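Local coordinates for ribose 5-phosphate isomerase (Giardia lamblia, PDB 3S5P), which probably interconverts ribose 5-phosphate and ribulose 5-phosphate, as type B isomerases of the pentose phosphate pathway do, at residues Q41-A45 with H46-V50; I92-A95 with A96-K100. All coordinates share one frame; numbering follows the deposited sequence.

Interaction 1 (Q41-A45 with H46-V50)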
loop_
_atom_site.group_PDB
_atom_site.type_symbol
_atom_site.label_atom_id
_atom_site.label_comp_id
_atom_site.label_asym_id
_atom_site.label_seq_id
_atom_site.Cartn_x
_atom_site.Cartn_y
_atom_site.Cartn_z
ATOM N N GLN A 41 17.245 -1.810 -16.296
ATOM C CA GLN A 41 18.686 -1.598 -16.482
ATOM C C GLN A 41 19.426 -1.642 -15.148
ATOM O O GLN A 41 20.405 -2.369 -15.006
ATOM C CB GLN A 41 18.971 -0.276 -17.209
ATOM N N ARG A 42 18.929 -0.878 -14.173
ATOM C CA ARG A 42 19.528 -0.807 -12.833
ATOM C C ARG A 42 19.604 -2.174 -12.139
ATOM O O ARG A 42 20.618 -2.507 -11.534
ATOM C CB ARG A 42 18.772 0.188 -11.934
ATOM C CG ARG A 42 18.962 1.658 -12.296
ATOM C CD ARG A 42 20.386 2.140 -12.030
ATOM N NE ARG A 42 20.606 3.516 -12.482
ATOM C CZ ARG A 42 20.398 4.612 -11.745
ATOM N NH1 ARG A 42 19.948 4.507 -10.502
ATOM N NH2 ARG A 42 20.636 5.822 -12.250
ATOM N N ALA A 43 18.530 -2.953 -12.216
ATOM C CA ALA A 43 18.546 -4.299 -11.642
ATOM C C ALA A 43 19.509 -5.249 -12.377
ATOM O O ALA A 43 20.172 -6.055 -11.733
ATOM C CB ALA A 43 17.140 -4.880 -11.566
ATOM N N SER A 44 19.597 -5.141 -13.708
ATOM C CA SER A 44 20.559 -5.941 -14.495
ATOM C C SER A 44 21.978 -5.715 -14.032
ATOM O O SER A 44 22.754 -6.670 -13.882
ATOM C CB SER A 44 20.523 -5.605 -15.994
ATOM O OG SER A 44 19.349 -6.067 -16.626
ATOM N N ALA A 45 22.316 -4.441 -13.833
ATOM C CA ALA A 45 23.698 -4.038 -13.551
ATOM C C ALA A 45 24.107 -4.373 -12.111
ATOM O O ALA A 45 25.305 -4.377 -11.781
ATOM C CB ALA A 45 23.911 -2.545 -13.859
ATOM N N HIS A 46 23.115 -4.667 -11.265
ATOM C CA HIS A 46 23.383 -5.105 -9.905
ATOM C C HIS A 46 23.203 -6.603 -9.772
ATOM O O HIS A 46 23.046 -7.129 -8.665
ATOM C CB HIS A 46 22.564 -4.305 -8.880
ATOM C CG HIS A 46 22.972 -2.863 -8.805
ATOM N ND1 HIS A 46 22.146 -1.829 -9.202
ATOM C CD2 HIS A 46 24.144 -2.288 -8.438
ATOM C CE1 HIS A 46 22.780 -0.680 -9.048
ATOM N NE2 HIS A 46 23.996 -0.932 -8.593
ATOM N N GLY A 47 23.234 -7.287 -10.914
ATOM C CA GLY A 47 23.357 -8.744 -10.948
ATOM C C GLY A 47 22.068 -9.533 -10.946
ATOM O O GLY A 47 22.118 -10.746 -10.938
ATOM N N TYR A 48 20.914 -8.861 -10.958
ATOM C CA TYR A 48 19.607 -9.564 -10.904
ATOM C C TYR A 48 19.215 -10.152 -12.265
ATOM O O TYR A 48 19.608 -9.640 -13.313
ATOM C CB TYR A 48 18.486 -8.672 -10.331
ATOM C CG TYR A 48 18.754 -8.233 -8.907
ATOM C CD1 TYR A 48 18.437 -9.058 -7.823
ATOM C CD2 TYR A 48 19.365 -6.993 -8.640
ATOM C CE1 TYR A 48 18.720 -8.663 -6.525
ATOM C CE2 TYR A 48 19.637 -6.591 -7.341
ATOM C CZ TYR A 48 19.319 -7.429 -6.295
ATOM O OH TYR A 48 19.597 -7.022 -5.016
ATOM N N GLU A 49 18.457 -11.237 -12.242
ATOM C CA GLU A 49 17.952 -11.833 -13.472
ATOM C C GLU A 49 16.614 -11.172 -13.762
ATOM O O GLU A 49 15.637 -11.419 -13.066
ATOM C CB GLU A 49 17.822 -13.359 -13.331
ATOM N N VAL A 50 16.603 -10.301 -14.759
ATOM C CA VAL A 50 15.436 -9.512 -15.142
ATOM C C VAL A 50 14.573 -10.221 -16.173
ATOM O O VAL A 50 15.069 -10.819 -17.168
ATOM C CB VAL A 50 15.850 -8.112 -15.714
ATOM C CG1 VAL A 50 14.705 -7.437 -16.447
ATOM C CG2 VAL A 50 16.378 -7.207 -14.603
#
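Ala43 and Tyr48 meet where a Schellman motif closes helix 33-45 and the chain turns toward strand 49-54. Two bonds define the motif: Tyr48 N donates to Ala43 O at 3.0 Å with an N-H...O angle of 151°, and Gly47 N donates to Ser44 O at 3.1 Å. Gly47 is the C-prime residue, and its positive phi of 91° is a backbone shape that glycine accepts readily. Ala43 O takes a second bond, from His46 N at 3.3 Å, and the two donors reach it from opposite faces of its carbonyl plane. Ala43 O also lies at the edge of the Tyr48 ring, in its plane, 3.3 Å from Tyr48 CD2. With CG beside its own backbone N (chi1 -67°), the His46 ring folds back over the last turn, and His46 ND1 makes a weak, bent bond to Arg42 O at 2.9 Å. Beyond the turn, Ala43 CB packs against Val50 CG2 at 3.9 Å. The contact belongs to the beta-alpha-beta unit 23-28, 33-45, 49-54, and Phe26 of its first strand touches both Ala43 and Val50. Tyr48 also leans on Leu145 of helix 134-146, where Arg42 NH2 forms a salt bridge with Glu135 OE2.

Interaction 2 (I92-A95 with A96-K100). With SO4 (sulfate ion), chain D; SO4 (sulfate ion), chain C.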
loop_
_atom_site.group_PDB
_atom_site.type_symbol
_atom_site.label_atom_id
_atom_site.label_comp_id
_atom_site.label_asym_id
_atom_site.label_seq_id
_atom_site.Cartn_x
_atom_site.Cartn_y
_atom_site.Cartn_z
ATOM N N ILE A 92 -3.243 -0.612 -8.665
ATOM C CA ILE A 92 -2.534 -1.862 -8.901
ATOM C C ILE A 92 -2.273 -2.606 -7.598
ATOM O O ILE A 92 -2.403 -3.830 -7.527
ATOM C CB ILE A 92 -1.207 -1.617 -9.664
ATOM C CG1 ILE A 92 -1.498 -1.081 -11.063
ATOM C CG2 ILE A 92 -0.478 -2.910 -9.918
ATOM C CD1 ILE A 92 -2.609 -1.852 -11.882
ATOM N N SER A 93 -1.946 -1.872 -6.535
ATOM C CA SER A 93 -1.663 -2.563 -5.309
ATOM C C SER A 93 -2.952 -3.183 -4.750
ATOM O O SER A 93 -2.926 -4.276 -4.183
ATOM C CB SER A 93 -0.959 -1.632 -4.315
ATOM O OG SER A 93 -1.865 -0.634 -3.957
ATOM N N ILE A 94 -4.072 -2.494 -4.924
ATOM C CA ILE A 94 -5.348 -3.036 -4.499
ATOM C C ILE A 94 -5.646 -4.312 -5.288
ATOM O O ILE A 94 -5.961 -5.332 -4.714
ATOM C CB ILE A 94 -6.479 -2.023 -4.747
ATOM C CG1 ILE A 94 -6.426 -0.875 -3.741
ATOM C CG2 ILE A 94 -7.828 -2.703 -4.681
ATOM C CD1 ILE A 94 -7.294 0.340 -4.174
ATOM N N ALA A 95 -5.548 -4.245 -6.617
ATOM C CA ALA A 95 -5.900 -5.400 -7.451
ATOM C C ALA A 95 -4.918 -6.547 -7.213
ATOM O O ALA A 95 -5.332 -7.710 -7.152
ATOM C CB ALA A 95 -5.984 -5.004 -8.959
ATOM N N ALA A 96 -3.629 -6.216 -7.070
ATOM C CA ALA A 96 -2.611 -7.233 -6.858
ATOM C C ALA A 96 -2.824 -7.940 -5.527
ATOM O O ALA A 96 -2.777 -9.183 -5.436
ATOM C CB ALA A 96 -1.221 -6.645 -6.928
ATOM N N ASN A 97 -3.072 -7.161 -4.482
ATOM C CA ASN A 97 -3.388 -7.777 -3.193
ATOM C C ASN A 97 -4.668 -8.622 -3.167
ATOM O O ASN A 97 -4.802 -9.456 -2.275
ATOM C CB ASN A 97 -3.394 -6.747 -2.079
ATOM C CG ASN A 97 -2.024 -6.391 -1.656
ATOM O OD1 ASN A 97 -1.213 -7.275 -1.384
ATOM N ND2 ASN A 97 -1.725 -5.094 -1.617
ATOM N N LYS A 98 -5.588 -8.425 -4.129
ATOM C CA LYS A 98 -6.788 -9.289 -4.229
ATOM C C LYS A 98 -6.453 -10.694 -4.761
ATOM O O LYS A 98 -7.311 -11.591 -4.770
ATOM C CB LYS A 98 -7.875 -8.680 -5.130
ATOM C CG LYS A 98 -8.459 -7.333 -4.679
ATOM C CD LYS A 98 -9.490 -7.407 -3.574
ATOM C CE LYS A 98 -10.105 -5.991 -3.288
ATOM N NZ LYS A 98 -10.700 -5.943 -1.881
ATOM N N MET A 99 -5.234 -10.895 -5.240
ATOM C CA MET A 99 -4.864 -12.218 -5.709
ATOM C C MET A 99 -4.238 -13.079 -4.577
ATOM O O MET A 99 -3.395 -12.632 -3.788
ATOM C CB MET A 99 -3.910 -12.113 -6.882
ATOM C CG MET A 99 -4.427 -11.279 -8.061
ATOM S SD MET A 99 -3.072 -11.032 -9.242
ATOM C CE MET A 99 -2.923 -12.689 -9.922
ATOM N N LYS A 100 -4.656 -14.338 -4.528
ATOM C CA LYS A 100 -4.131 -15.253 -3.538
ATOM C C LYS A 100 -2.608 -15.372 -3.689
ATOM O O LYS A 100 -2.086 -15.422 -4.808
ATOM C CB LYS A 100 -4.848 -16.596 -3.657
ATOM C CG LYS A 100 -6.296 -16.517 -3.167
ATOM C CD LYS A 100 -6.852 -17.895 -2.802
ATOM C CE LYS A 100 -7.632 -17.844 -1.480
ATOM N NZ LYS A 100 -7.628 -19.177 -0.762
HETATM S S SO4 D . -13.466 -7.077 -3.604
HETATM O O1 SO4 D . -14.873 -7.463 -3.524
HETATM O O2 SO4 D . -12.720 -7.722 -2.524
HETATM O O3 SO4 D . -12.913 -7.528 -4.875
HETATM O O4 SO4 D . -13.328 -5.624 -3.513
HETATM S S SO4 C . -3.023 2.918 -10.481
HETATM O O1 SO4 C . -4.190 3.459 -9.741
HETATM O O2 SO4 C . -2.244 4.076 -10.952
HETATM O O3 SO4 C . -2.066 1.993 -9.830
HETATM O O4 SO4 C . -3.576 2.133 -11.599
#
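Helix 90-97 runs through this contact from an anion site near its N-terminal end to its weakly bonded C-terminal part at the subunit interface. Its regular part is marked by two i to i+4 bonds: Ala96 N to Ile92 O at 2.7 Å, with an N-H...O angle of 158°, and Asn97 N to Ser93 O at 2.9 Å. At Lys98 the pattern weakens, its N shared between Ile94 O and Ala95 O in two weak, bent bonds. With CG beside its own backbone N (chi1 -62°), Lys98 CG comes to 3.2 Å from Ile94 O; the bend at chi2 then leads the chain away. Lys98 NZ is held by Ile102 O and Asn97 O of the second subunit, and also binds O2 of a sulfate at 2.8 Å. Asn97 OD1 accepts from Cys104 N, tying the helix end to strand 104-106, while Ala96 packs on Cys71 of helix 65-75. Ile92 N donates to O3 of another sulfate at 3.1 Å; both ions probably come from the crystallisation liquor. Gly91 N, and probably Thr88 N, bond to the sulfate at Ile92. Backbone N-H groups gathered round an anion beside a helix start are consistent with a helix N-terminal anion-binding site.

How the interactions relate
Interactions 1 and 2 lie on opposite sides of the chain's centre, their own centres about 25 Å apart and their nearest atoms about 17 Å apart, so neither touches the other. Both follow a helix to its C-terminal end, but they hold different elements. Interaction 1 is a surface contact, with one buried residue among eight, and leads from helix 33-45 into strand 49-54, an outermost strand of the sheet within this chain; its outside partners all belong to the same chain. Interaction 2 is partly buried, with four of eight residues enclosed, and its helix meets the second subunit. Their chemistry differs accordingly: a Schellman motif with apolar packing in one, sulfate contacts and lysine bonds between subunits in the other.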